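Local coordinates for peptidyl tryptophan dihydroxylase (Pseudomonas putida, PDB 7CTQ), which probably uses its bound FAD to dihydroxylate a peptidyl tryptophan, a step essential for tryptophylquinone cofactor biogenesis, at residues 14-19 and 258-263; 19-24 and 29-34; 117-122 and 254-259; 124-127 and 131-134; 135-140 and 287-292. All coordinates share one frame; numbering follows the deposited sequence.

Contact 1 of 5, residues 14-19 and 258-263; sequences GPAGAA and IRVGDA. With FAD (flavin-adenine dinucleotide), chain C.
One FAD phosphate is held between two backbone amides, one from each segment; the shorter bond runs 2.9 Å from Asp-262 N to FAD O1P, with 158° at the hydrogen. Its counterpart from Ala-16 N to FAD O2P measures 3.0 Å at 160°, so the segments take different oxygens of the same phosphate. Ala-16 also joins the two segments directly: its CB presses on Gly-261 CA at 3.5 Å, tighter than usual carbon packing, and meets Val-260 CG2 at 4.1 Å. A CB built on Gly-261 would fall 2.5 Å from Ala-16 CB and would also strike FAD O1P, which with the positive phi accounts for a glycine there. Gly-14 is the N-cap of helix 15-27, consistent with the glycine-rich Rossmann-type turn that offers amides to a dinucleotide; the Gly-261/Asp-262 pair probably corresponds to the GD motif of flavoprotein monooxygenases. Beyond its amide, Asp-262 lays its carboxylate carbon CG 3.4 Å from FAD C5', while OD1 comes to 3.3 Å from FAD O3', at most a weak hydrogen bond. With an alanine here that packing would go, and the ribityl chain would probably be held less firmly on this side.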
# COMPACT_ATOMS: atom_id res chain seq x y z
N GLY A 14 1.94 10.72 -5.95
CA GLY A 14 0.77 9.96 -5.59
C GLY A 14 0.59 10.01 -4.08
O GLY A 14 1.29 10.74 -3.38
N PRO A 15 -0.35 9.21 -3.57
CA PRO A 15 -0.57 9.19 -2.11
C PRO A 15 0.70 8.99 -1.30
O PRO A 15 0.90 9.66 -0.28
CB PRO A 15 -1.54 8.02 -1.92
CG PRO A 15 -2.15 7.78 -3.25
CD PRO A 15 -1.17 8.21 -4.27
N ALA A 16 1.60 8.11 -1.75
CA ALA A 16 2.75 7.77 -0.93
C ALA A 16 3.80 8.88 -0.93
O ALA A 16 4.31 9.26 0.13
CB ALA A 16 3.36 6.46 -1.44
N GLY A 17 4.15 9.40 -2.11
CA GLY A 17 5.09 10.51 -2.15
C GLY A 17 4.57 11.73 -1.43
O GLY A 17 5.29 12.37 -0.65
N ALA A 18 3.29 12.06 -1.64
CA ALA A 18 2.68 13.20 -0.96
C ALA A 18 2.72 13.02 0.55
O ALA A 18 3.12 13.93 1.29
CB ALA A 18 1.24 13.38 -1.44
N ALA A 19 2.30 11.84 1.03
CA ALA A 19 2.33 11.54 2.45
C ALA A 19 3.72 11.74 3.04
O ALA A 19 3.89 12.42 4.05
CB ALA A 19 1.85 10.10 2.68
N ILE A 258 15.18 6.13 -0.40
CA ILE A 258 14.16 5.26 0.16
C ILE A 258 13.07 5.10 -0.89
O ILE A 258 12.78 6.04 -1.64
CB ILE A 258 13.62 5.80 1.50
CG1 ILE A 258 12.87 4.71 2.27
CG2 ILE A 258 12.71 7.05 1.32
CD1 ILE A 258 12.41 5.19 3.63
N ARG A 259 12.51 3.90 -0.98
CA ARG A 259 11.30 3.66 -1.75
C ARG A 259 10.09 3.61 -0.82
O ARG A 259 10.15 3.02 0.27
CB ARG A 259 11.41 2.36 -2.54
CG ARG A 259 12.13 2.52 -3.87
CD ARG A 259 12.64 1.20 -4.41
NE ARG A 259 11.70 0.61 -5.36
CZ ARG A 259 11.91 0.56 -6.67
NH1 ARG A 259 13.01 1.07 -7.20
NH2 ARG A 259 11.01 -0.01 -7.46
N VAL A 260 8.99 4.22 -1.26
CA VAL A 260 7.74 4.22 -0.53
C VAL A 260 6.61 3.87 -1.48
O VAL A 260 6.73 3.97 -2.70
CB VAL A 260 7.44 5.56 0.18
CG1 VAL A 260 8.48 5.83 1.25
CG2 VAL A 260 7.39 6.71 -0.84
N GLY A 261 5.49 3.43 -0.89
CA GLY A 261 4.33 3.15 -1.71
C GLY A 261 4.50 1.91 -2.58
O GLY A 261 5.21 0.96 -2.24
N ASP A 262 3.82 1.95 -3.74
CA ASP A 262 3.88 0.85 -4.70
C ASP A 262 5.31 0.56 -5.16
O ASP A 262 5.63 -0.58 -5.51
CB ASP A 262 3.02 1.19 -5.93
CG ASP A 262 1.56 0.79 -5.76
OD1 ASP A 262 1.17 0.40 -4.64
OD2 ASP A 262 0.80 0.89 -6.76
N ALA A 263 6.17 1.58 -5.18
CA ALA A 263 7.57 1.35 -5.47
C ALA A 263 8.23 0.45 -4.44
O ALA A 263 9.26 -0.17 -4.74
CB ALA A 263 8.32 2.67 -5.53
PA FAD C . 0.99 6.30 -7.57
O1A FAD C . -0.34 6.62 -7.00
O2A FAD C . 0.92 5.44 -8.82
O5B FAD C . 1.80 7.62 -7.74
C5B FAD C . 2.94 7.70 -8.61
C4B FAD C . 2.99 9.11 -9.14
O4B FAD C . 4.24 9.31 -9.84
C3B FAD C . 1.87 9.49 -10.12
O3B FAD C . 1.45 10.83 -9.89
C2B FAD C . 2.55 9.31 -11.49
O2B FAD C . 2.02 10.18 -12.50
C1B FAD C . 3.98 9.74 -11.16
N9A FAD C . 5.03 9.24 -12.03
C8A FAD C . 5.16 8.01 -12.62
N7A FAD C . 6.24 7.86 -13.34
C5A FAD C . 6.86 9.09 -13.25
C6A FAD C . 8.04 9.61 -13.81
N6A FAD C . 8.85 8.91 -14.61
N1A FAD C . 8.38 10.89 -13.51
C2A FAD C . 7.58 11.60 -12.71
N3A FAD C . 6.44 11.21 -12.13
C4A FAD C . 6.13 9.94 -12.44
N1 FAD C . -6.23 1.31 -4.70
C2 FAD C . -7.40 1.61 -4.06
O2 FAD C . -7.41 2.18 -2.97
N3 FAD C . -8.61 1.28 -4.64
C4 FAD C . -8.78 0.64 -5.85
O4 FAD C . -9.91 0.41 -6.27
C4X FAD C . -7.54 0.32 -6.53
N5 FAD C . -7.61 -0.28 -7.69
C5X FAD C . -6.43 -0.59 -8.33
C6 FAD C . -6.48 -1.24 -9.57
C7 FAD C . -5.32 -1.59 -10.25
C7M FAD C . -5.42 -2.29 -11.58
C8 FAD C . -4.07 -1.27 -9.69
C8M FAD C . -2.80 -1.62 -10.41
C9 FAD C . -4.01 -0.62 -8.47
C9A FAD C . -5.17 -0.28 -7.78
N10 FAD C . -5.14 0.39 -6.54
C10 FAD C . -6.31 0.69 -5.88
C1' FAD C . -3.86 0.69 -5.90
C2' FAD C . -3.46 2.16 -5.97
O2' FAD C . -3.54 2.66 -7.30
C3' FAD C . -2.03 2.28 -5.46
O3' FAD C . -1.93 1.54 -4.25
C4' FAD C . -1.54 3.70 -5.18
O4' FAD C . -1.95 4.60 -6.21
C5' FAD C . -0.03 3.73 -5.04
O5' FAD C . 0.36 5.03 -4.58
P FAD C . 1.76 5.61 -4.93
O1P FAD C . 2.80 4.65 -4.33
O2P FAD C . 1.86 7.04 -4.52
O3P FAD C . 1.84 5.48 -6.51

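Contact 2 of 5, residues 19-24 and 29-34; sequences ATAIGL and YAVTVV
Helix 19-24 runs nearly antiparallel to strand 31-34, their axes 168° apart and 8.8 Å from each other at closest approach, with Ala-21 opposite Val-31 and Leu-24 opposite Tyr-29. Where the chain leaves the helix to enter the strand, Tyr-29 N donates to Leu-24 O at 2.9 Å and 163°. The donor stands above the carbonyl plane, not on a lone pair, and the same oxygen lies at the edge of the Tyr-29 ring, 3.6 Å from CD2. The small Ala-21 CB faces two valines of the strand, meeting Val-33 CG2 at 3.8 Å and Val-31 CG1 at 3.9 Å. The other branch, Val-31 CG2, sits 3.6 Å from Leu-24 CB, the two side chains crossing at about a right angle. Since CG1 of Val-31 is anti to its backbone N (chi1 -179°), the branches part, one to each helix residue. This is the second half of a beta-alpha-beta unit, strand 8-11, helix 15-27 and strand 31-35, the classical start of a Rossmann-like dinucleotide-binding domain. Leu-24 packs on Ile-8 of the first strand as well, so the helix covers both strands. On the Tyr-29 side, CB rests 4.0 Å from Leu-24 CB, whereas the phenol OH reaches further and is hydrogen-bonded to Asn-290 of helix 285-294.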
# COMPACT_ATOMS: atom_id res chain seq x y z
N ALA A 19 2.30 11.84 1.03
CA ALA A 19 2.33 11.54 2.45
C ALA A 19 3.72 11.74 3.04
O ALA A 19 3.89 12.42 4.05
CB ALA A 19 1.85 10.10 2.68
N THR A 20 4.74 11.17 2.39
CA THR A 20 6.10 11.26 2.90
C THR A 20 6.58 12.71 2.96
O THR A 20 7.15 13.15 3.97
CB THR A 20 7.04 10.41 2.03
OG1 THR A 20 6.58 9.05 2.03
CG2 THR A 20 8.47 10.48 2.53
N ALA A 21 6.34 13.46 1.88
CA ALA A 21 6.71 14.87 1.83
C ALA A 21 6.14 15.65 3.01
O ALA A 21 6.86 16.42 3.67
CB ALA A 21 6.20 15.47 0.51
N ILE A 22 4.85 15.47 3.30
CA ILE A 22 4.23 16.22 4.38
C ILE A 22 4.81 15.79 5.72
O ILE A 22 5.04 16.63 6.60
CB ILE A 22 2.70 16.05 4.33
CG1 ILE A 22 2.17 16.62 3.02
CG2 ILE A 22 2.05 16.73 5.54
CD1 ILE A 22 0.69 16.54 2.88
N GLY A 23 5.08 14.49 5.88
CA GLY A 23 5.71 14.04 7.10
C GLY A 23 7.06 14.69 7.32
O GLY A 23 7.40 15.07 8.44
N LEU A 24 7.83 14.86 6.24
CA LEU A 24 9.14 15.49 6.38
C LEU A 24 9.00 16.96 6.77
O LEU A 24 9.75 17.46 7.61
CB LEU A 24 9.94 15.32 5.09
CG LEU A 24 10.33 13.88 4.77
CD1 LEU A 24 10.66 13.75 3.32
CD2 LEU A 24 11.51 13.47 5.62
N TYR A 29 11.71 19.64 7.68
CA TYR A 29 12.56 19.53 6.51
C TYR A 29 11.99 20.33 5.35
O TYR A 29 10.78 20.31 5.12
CB TYR A 29 12.73 18.07 6.09
CG TYR A 29 13.67 17.30 6.96
CD1 TYR A 29 15.05 17.46 6.83
CD2 TYR A 29 13.19 16.44 7.92
CE1 TYR A 29 15.92 16.76 7.64
CE2 TYR A 29 14.06 15.73 8.74
CZ TYR A 29 15.42 15.89 8.59
OH TYR A 29 16.26 15.18 9.40
N ALA A 30 12.87 21.00 4.62
CA ALA A 30 12.52 21.54 3.31
C ALA A 30 12.43 20.38 2.32
O ALA A 30 13.30 19.50 2.30
CB ALA A 30 13.56 22.56 2.86
N VAL A 31 11.38 20.37 1.50
CA VAL A 31 11.08 19.23 0.63
C VAL A 31 10.63 19.73 -0.73
O VAL A 31 9.81 20.65 -0.82
CB VAL A 31 9.99 18.33 1.24
CG1 VAL A 31 9.70 17.14 0.33
CG2 VAL A 31 10.37 17.87 2.65
N THR A 32 11.13 19.10 -1.79
CA THR A 32 10.70 19.34 -3.16
C THR A 32 10.18 18.03 -3.76
O THR A 32 10.83 16.99 -3.62
CB THR A 32 11.84 19.89 -4.02
OG1 THR A 32 12.25 21.18 -3.52
CG2 THR A 32 11.42 20.03 -5.48
N VAL A 33 9.04 18.09 -4.42
CA VAL A 33 8.45 16.93 -5.08
C VAL A 33 8.46 17.17 -6.58
O VAL A 33 8.10 18.26 -7.05
CB VAL A 33 7.02 16.64 -4.57
CG1 VAL A 33 6.36 15.56 -5.40
CG2 VAL A 33 7.05 16.25 -3.11
N VAL A 34 8.87 16.15 -7.34
CA VAL A 34 8.81 16.16 -8.80
C VAL A 34 7.83 15.07 -9.23
O VAL A 34 7.90 13.95 -8.72
CB VAL A 34 10.19 15.91 -9.43
CG1 VAL A 34 10.11 16.03 -10.94
CG2 VAL A 34 11.22 16.86 -8.85

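Contact 3 of 5, residues 117-122 and 254-259; sequences VVRDVG and GQDWIR
The guanidinium of Arg-119 and the carboxylate of Asp-256 meet edge to edge, their planes only 15° apart, while Val-121 O lies at another part of the guanidinium edge and in its plane. Next door, the Trp-257 ring has Gly-254 N over the centre of one face, 3.5 Å above the plane, and Asp-256 OD1 at its edge. The salt bridge is bidentate and end-on. Arg-119 NH1 donates to Asp-256 OD2 at 2.9 Å, but the bond is bent, 137° at the hydrogen. Arg-119 NH2 reaches Asp-256 OD1 at 3.2 Å along a straighter path of 154°, on the syn lone pair. Both oxygens are therefore approached from their syn sides, the geometry expected of a two-point pair, although both partners are somewhat tilted from the guanidinium plane. The arginine chain bends at chi2 and chi3 to bring its end across to the acid, and two bonds limit how the group can rotate. Arg-119 is also the centre of an inverse gamma turn, and Gly-254 N donates to Trp-257 O at 2.8 Å, closing the turn that presents Asp-256. The pair lies near the surface, with strands 31-35, 8-11 and 137-140 coming between strands 108-119 and 257-259 in the sheet order; it ties the Arg-119 region of strand 108-119 to the turn leading into 257-259, which runs alongside 137-140 and beneath helix 285-294.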
# COMPACT_ATOMS: atom_id res chain seq x y z
N VAL A 117 18.03 9.22 -13.20
CA VAL A 117 18.73 9.61 -11.99
C VAL A 117 20.12 8.98 -12.05
O VAL A 117 20.27 7.84 -12.48
CB VAL A 117 17.97 9.16 -10.72
CG1 VAL A 117 18.48 9.93 -9.51
CG2 VAL A 117 16.47 9.37 -10.91
N VAL A 118 21.13 9.74 -11.64
CA VAL A 118 22.51 9.32 -11.79
C VAL A 118 23.25 9.53 -10.47
O VAL A 118 22.90 10.41 -9.67
CB VAL A 118 23.21 10.08 -12.94
CG1 VAL A 118 22.60 9.69 -14.28
CG2 VAL A 118 23.10 11.58 -12.72
N ARG A 119 24.26 8.69 -10.23
CA ARG A 119 25.10 8.83 -9.04
C ARG A 119 26.14 9.90 -9.33
O ARG A 119 27.27 9.63 -9.76
CB ARG A 119 25.74 7.49 -8.68
CG ARG A 119 26.68 7.53 -7.46
CD ARG A 119 26.02 8.11 -6.22
NE ARG A 119 24.87 7.33 -5.76
CZ ARG A 119 24.01 7.74 -4.83
NH1 ARG A 119 24.17 8.92 -4.25
NH2 ARG A 119 22.99 6.96 -4.48
N ASP A 120 25.75 11.16 -9.10
CA ASP A 120 26.58 12.33 -9.35
C ASP A 120 26.68 13.09 -8.03
O ASP A 120 25.73 13.78 -7.64
CB ASP A 120 25.97 13.21 -10.44
CG ASP A 120 26.95 14.22 -11.01
OD1 ASP A 120 27.20 14.18 -12.23
OD2 ASP A 120 27.47 15.05 -10.23
N VAL A 121 27.85 13.01 -7.39
CA VAL A 121 28.05 13.32 -5.97
C VAL A 121 26.82 12.91 -5.17
O VAL A 121 26.81 11.84 -4.53
CB VAL A 121 28.44 14.81 -5.73
CG1 VAL A 121 29.93 15.01 -6.03
CG2 VAL A 121 27.62 15.81 -6.54
N GLY A 122 25.77 13.72 -5.19
CA GLY A 122 24.49 13.31 -4.63
C GLY A 122 23.64 12.59 -5.65
O GLY A 122 24.11 11.65 -6.31
N GLY A 254 18.38 2.92 0.96
CA GLY A 254 19.82 3.04 0.85
C GLY A 254 20.38 4.04 1.84
O GLY A 254 19.68 4.49 2.75
N GLN A 255 21.66 4.39 1.69
CA GLN A 255 22.27 5.40 2.55
C GLN A 255 21.62 6.77 2.36
O GLN A 255 21.56 7.57 3.30
CB GLN A 255 23.77 5.50 2.27
CG GLN A 255 24.52 4.22 2.54
CD GLN A 255 24.36 3.76 3.97
OE1 GLN A 255 23.74 2.73 4.25
NE2 GLN A 255 24.93 4.54 4.90
N ASP A 256 21.12 7.04 1.16
CA ASP A 256 20.58 8.36 0.85
C ASP A 256 19.36 8.25 -0.04
O ASP A 256 19.09 9.14 -0.84
CB ASP A 256 21.64 9.25 0.17
CG ASP A 256 22.25 8.61 -1.08
OD1 ASP A 256 21.66 7.66 -1.64
OD2 ASP A 256 23.32 9.08 -1.52
N TRP A 257 18.60 7.16 0.09
CA TRP A 257 17.38 7.03 -0.69
C TRP A 257 16.43 6.07 0.01
O TRP A 257 16.83 5.28 0.88
CB TRP A 257 17.65 6.58 -2.13
CG TRP A 257 18.25 5.21 -2.27
CD1 TRP A 257 19.58 4.89 -2.28
CD2 TRP A 257 17.54 3.97 -2.43
NE1 TRP A 257 19.73 3.53 -2.44
CE2 TRP A 257 18.50 2.94 -2.53
CE3 TRP A 257 16.18 3.63 -2.50
CZ2 TRP A 257 18.15 1.61 -2.69
CZ3 TRP A 257 15.84 2.30 -2.66
CH2 TRP A 257 16.82 1.30 -2.75
N ILE A 258 15.18 6.13 -0.40
CA ILE A 258 14.16 5.26 0.16
C ILE A 258 13.07 5.10 -0.89
O ILE A 258 12.78 6.04 -1.64
CB ILE A 258 13.62 5.80 1.50
CG1 ILE A 258 12.87 4.71 2.27
CG2 ILE A 258 12.71 7.05 1.32
CD1 ILE A 258 12.41 5.19 3.63
N ARG A 259 12.51 3.90 -0.98
CA ARG A 259 11.30 3.66 -1.75
C ARG A 259 10.09 3.61 -0.82
O ARG A 259 10.15 3.02 0.27
CB ARG A 259 11.41 2.36 -2.54
CG ARG A 259 12.13 2.52 -3.87
CD ARG A 259 12.64 1.20 -4.41
NE ARG A 259 11.70 0.61 -5.36
CZ ARG A 259 11.91 0.56 -6.67
NH1 ARG A 259 13.01 1.07 -7.20
NH2 ARG A 259 11.01 -0.01 -7.46

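Contact 4 of 5, residues 124-127 and 131-134; sequences GIRL and QVLQ
A beta hairpin joins strands 123-127 and 132-135, and Ile-125 and Leu-133 form a hydrogen-bonded pair in it. Ile-125 N donates to Leu-133 O at 3.0 Å, and Leu-133 N returns a bond to Ile-125 O at 2.8 Å. Nearer the turn, Leu-127 N and Gln-131 O make a third bond, 2.8 Å long and almost straight at 174°, with the donor nearly along the C=O axis. Between these, Arg-126 and Val-132 form a non-hydrogen-bonded pair, where the Val-132 CA hydrogen points at Ile-125 O with 3.4 Å between CA and oxygen. The strand axes stand 156° apart, so the hairpin is twisted. Together with strand 108-119 it makes three consecutive antiparallel strands, an arrangement consistent with the meander of glutathione-reductase-type FAD-binding domains, where it accompanies the parallel dinucleotide-binding strands. On the face with Arg-126 and Val-132, the two side chains run alongside one another in the same direction, with Arg-126 CG 3.7 Å from Val-132 CG2. The face with Ile-125 and Leu-133 packs on side chains of other strands of the sheet. Here Leu-127 CD1 meets Leu-133 CD1 at 3.7 Å, and both leucines rest on Val-34 of strand 31-35. Ile-125 is turned off its staggered position (chi1 -34°), which sets CG1 just 3.2 Å from Leu-133 O, a tight approach; beyond it, the side chain packs on Val-9 and Leu-11 of strand 8-11.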
# COMPACT_ATOMS: atom_id res chain seq x y z
N GLY A 124 21.55 13.00 -9.16
CA GLY A 124 21.34 13.83 -10.32
C GLY A 124 20.04 13.50 -11.02
O GLY A 124 20.00 12.59 -11.86
N ILE A 125 18.98 14.22 -10.69
CA ILE A 125 17.65 13.95 -11.22
C ILE A 125 17.48 14.78 -12.49
O ILE A 125 17.28 15.99 -12.43
CB ILE A 125 16.56 14.28 -10.21
CG1 ILE A 125 17.05 13.96 -8.79
CG2 ILE A 125 15.28 13.52 -10.55
CD1 ILE A 125 16.01 14.21 -7.75
N ARG A 126 17.53 14.10 -13.63
CA ARG A 126 17.45 14.74 -14.93
C ARG A 126 16.04 14.58 -15.46
O ARG A 126 15.52 13.46 -15.54
CB ARG A 126 18.50 14.12 -15.85
CG ARG A 126 19.93 14.39 -15.34
CD ARG A 126 20.98 13.39 -15.83
NE ARG A 126 21.49 13.74 -17.14
CZ ARG A 126 21.05 13.22 -18.28
NH1 ARG A 126 20.09 12.30 -18.26
NH2 ARG A 126 21.58 13.61 -19.44
N LEU A 127 15.40 15.70 -15.79
CA LEU A 127 14.01 15.74 -16.23
C LEU A 127 13.93 15.81 -17.75
O LEU A 127 14.90 16.16 -18.43
CB LEU A 127 13.29 16.95 -15.62
CG LEU A 127 12.42 16.69 -14.38
CD1 LEU A 127 13.28 16.45 -13.15
CD2 LEU A 127 11.46 17.85 -14.17
N GLN A 131 16.07 20.02 -17.41
CA GLN A 131 16.48 20.47 -16.09
C GLN A 131 17.12 19.35 -15.29
O GLN A 131 16.77 18.17 -15.43
CB GLN A 131 15.30 21.03 -15.29
CG GLN A 131 14.57 22.19 -15.91
CD GLN A 131 13.25 22.46 -15.20
OE1 GLN A 131 12.19 22.11 -15.69
NE2 GLN A 131 13.33 23.08 -14.03
N VAL A 132 18.07 19.72 -14.43
CA VAL A 132 18.76 18.78 -13.57
C VAL A 132 18.61 19.29 -12.14
O VAL A 132 19.10 20.38 -11.81
CB VAL A 132 20.24 18.63 -13.95
CG1 VAL A 132 20.96 17.73 -12.95
CG2 VAL A 132 20.36 18.06 -15.36
N LEU A 133 17.92 18.52 -11.30
CA LEU A 133 17.75 18.86 -9.90
C LEU A 133 18.66 17.98 -9.05
O LEU A 133 18.66 16.75 -9.18
CB LEU A 133 16.29 18.69 -9.48
CG LEU A 133 15.29 19.40 -10.40
CD1 LEU A 133 13.90 18.75 -10.36
CD2 LEU A 133 15.21 20.89 -10.06
N GLN A 134 19.45 18.62 -8.18
CA GLN A 134 20.38 17.91 -7.32
C GLN A 134 19.69 17.54 -6.02
O GLN A 134 18.99 18.37 -5.42
CB GLN A 134 21.62 18.76 -7.05
CG GLN A 134 22.73 18.03 -6.27
CD GLN A 134 22.75 18.37 -4.78
OE1 GLN A 134 21.85 19.04 -4.26
NE2 GLN A 134 23.77 17.88 -4.08

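Contact 5 of 5, residues 135-140 and 287-292; sequences ADFLVE and VVINTL
Phe-137 has CG anti to the backbone N (chi1 -163°), which stretches the ring out from strand 137-140 to the helix, while Ile-289 sets CG1 anti to its carbonyl carbon and brings CG1 and CG2 down on that ring. The methyl CG2 of Ile-289 stands over one face, 4.0 Å from the ring centroid of Phe-137 and 11° off the normal, a CH-pi contact. Ile-289 CG1 comes to 3.7 Å from Phe-137 CE1, nearer the rim. Leu-292 approaches differently: its CD1 lies in the ring plane, at the edge, 3.5 Å from Phe-137 CE2, and the side chains cross at about a right angle. Leu-292 CB adds a second touch on the same ring carbon, 3.8 Å from Phe-137 CE2. One turn of helix thus supplies both a face and an edge partner. The CD1 end of Ile-289 reaches Val-139, CD1 to CG2 3.8 Å, these two side chains also crossing at about a right angle. Replacing the phenylalanine by an alanine would probably open a gap under Ile-289 CG2 and leave Leu-292 CD1 without its neighbour. Ile-258 of the adjoining strand also touches Phe-137 and Ile-289. With the axes 160° apart, a helix laid antiparallel on neighbouring parallel strands is the layered alpha/beta packing of a Rossmann-like FAD-binding domain.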
# COMPACT_ATOMS: atom_id res chain seq x y z
N ALA A 135 19.87 16.30 -5.58
CA ALA A 135 19.30 15.81 -4.33
C ALA A 135 20.39 15.22 -3.47
O ALA A 135 21.18 14.40 -3.94
CB ALA A 135 18.21 14.77 -4.59
N ASP A 136 20.44 15.65 -2.20
CA ASP A 136 21.23 14.95 -1.20
C ASP A 136 20.53 13.68 -0.73
O ASP A 136 21.21 12.73 -0.32
CB ASP A 136 21.52 15.86 -0.01
CG ASP A 136 22.48 16.98 -0.36
OD1 ASP A 136 23.63 16.69 -0.76
OD2 ASP A 136 22.07 18.16 -0.24
N PHE A 137 19.20 13.68 -0.76
CA PHE A 137 18.38 12.52 -0.41
C PHE A 137 17.21 12.39 -1.37
O PHE A 137 16.49 13.36 -1.62
CB PHE A 137 17.85 12.60 1.03
CG PHE A 137 17.36 11.28 1.56
CD1 PHE A 137 16.12 10.78 1.18
CD2 PHE A 137 18.16 10.51 2.39
CE1 PHE A 137 15.67 9.54 1.65
CE2 PHE A 137 17.73 9.28 2.87
CZ PHE A 137 16.49 8.79 2.49
N LEU A 138 17.01 11.18 -1.87
CA LEU A 138 15.97 10.89 -2.85
C LEU A 138 14.90 9.97 -2.26
O LEU A 138 15.21 8.89 -1.76
CB LEU A 138 16.60 10.24 -4.09
CG LEU A 138 15.65 10.01 -5.27
CD1 LEU A 138 15.46 11.32 -5.97
CD2 LEU A 138 16.21 8.95 -6.21
N VAL A 139 13.64 10.39 -2.34
CA VAL A 139 12.50 9.52 -2.06
C VAL A 139 11.94 9.03 -3.39
O VAL A 139 11.44 9.84 -4.19
CB VAL A 139 11.42 10.22 -1.24
CG1 VAL A 139 10.27 9.27 -0.94
CG2 VAL A 139 12.00 10.83 0.04
N GLU A 140 12.00 7.72 -3.63
CA GLU A 140 11.43 7.12 -4.83
C GLU A 140 9.98 6.74 -4.55
O GLU A 140 9.70 5.83 -3.76
CB GLU A 140 12.24 5.89 -5.25
CG GLU A 140 11.55 5.09 -6.33
CD GLU A 140 11.41 5.89 -7.59
OE1 GLU A 140 12.44 6.11 -8.25
OE2 GLU A 140 10.28 6.31 -7.91
N VAL A 287 10.51 9.09 9.62
CA VAL A 287 11.47 8.89 10.70
C VAL A 287 12.69 8.12 10.21
O VAL A 287 13.80 8.30 10.74
CB VAL A 287 10.84 8.21 11.94
CG1 VAL A 287 9.96 9.19 12.72
CG2 VAL A 287 10.05 6.97 11.54
N VAL A 288 12.52 7.25 9.22
CA VAL A 288 13.68 6.54 8.68
C VAL A 288 14.62 7.54 8.01
O VAL A 288 15.83 7.56 8.27
CB VAL A 288 13.24 5.42 7.72
CG1 VAL A 288 14.44 4.83 6.96
CG2 VAL A 288 12.52 4.28 8.50
N ILE A 289 14.05 8.42 7.18
CA ILE A 289 14.82 9.49 6.54
C ILE A 289 15.48 10.37 7.60
O ILE A 289 16.67 10.70 7.51
CB ILE A 289 13.90 10.30 5.61
CG1 ILE A 289 13.35 9.37 4.52
CG2 ILE A 289 14.62 11.52 4.99
CD1 ILE A 289 12.22 9.95 3.70
N ASN A 290 14.71 10.77 8.62
CA ASN A 290 15.24 11.59 9.69
C ASN A 290 16.46 10.94 10.34
O ASN A 290 17.45 11.62 10.66
CB ASN A 290 14.14 11.85 10.73
CG ASN A 290 14.56 12.81 11.81
OD1 ASN A 290 15.01 13.92 11.54
ND2 ASN A 290 14.43 12.37 13.07
N THR A 291 16.42 9.62 10.52
CA THR A 291 17.59 8.92 11.04
C THR A 291 18.73 8.95 10.03
O THR A 291 19.88 9.20 10.39
CB THR A 291 17.23 7.48 11.41
OG1 THR A 291 16.00 7.48 12.16
CG2 THR A 291 18.36 6.86 12.27
N LEU A 292 18.41 8.73 8.75
CA LEU A 292 19.46 8.65 7.75
C LEU A 292 20.21 9.97 7.63
O LEU A 292 21.41 9.97 7.30
CB LEU A 292 18.85 8.24 6.40
CG LEU A 292 18.40 6.77 6.29
CD1 LEU A 292 17.72 6.50 4.97
CD2 LEU A 292 19.57 5.81 6.48

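How the contacts relate
All five contacts reach one mixed sheet, and contact 1 is the one that touches FAD; the side chains of Leu-127 in contact 4, Val-33 in contact 2 and Val-139 in contact 5 lie about 7, 8 and 9 Å from it. A probable hydrogen bond, Glu-140 N to Ile-258 O at 2.7 Å, joins contact 5 to the strand shared by contacts 1 and 3, and contact 1 shares Ala-19 with contact 2. Contacts 2 and 5 meet through Tyr-29 OH and Asn-290 OD1 at 2.8 Å. Contact 4 adjoins contact 2 where Leu-133 CD1 packs on Val-34 CG2 at 3.6 Å, and contact 3 through Val-118 O and Gly-124 N.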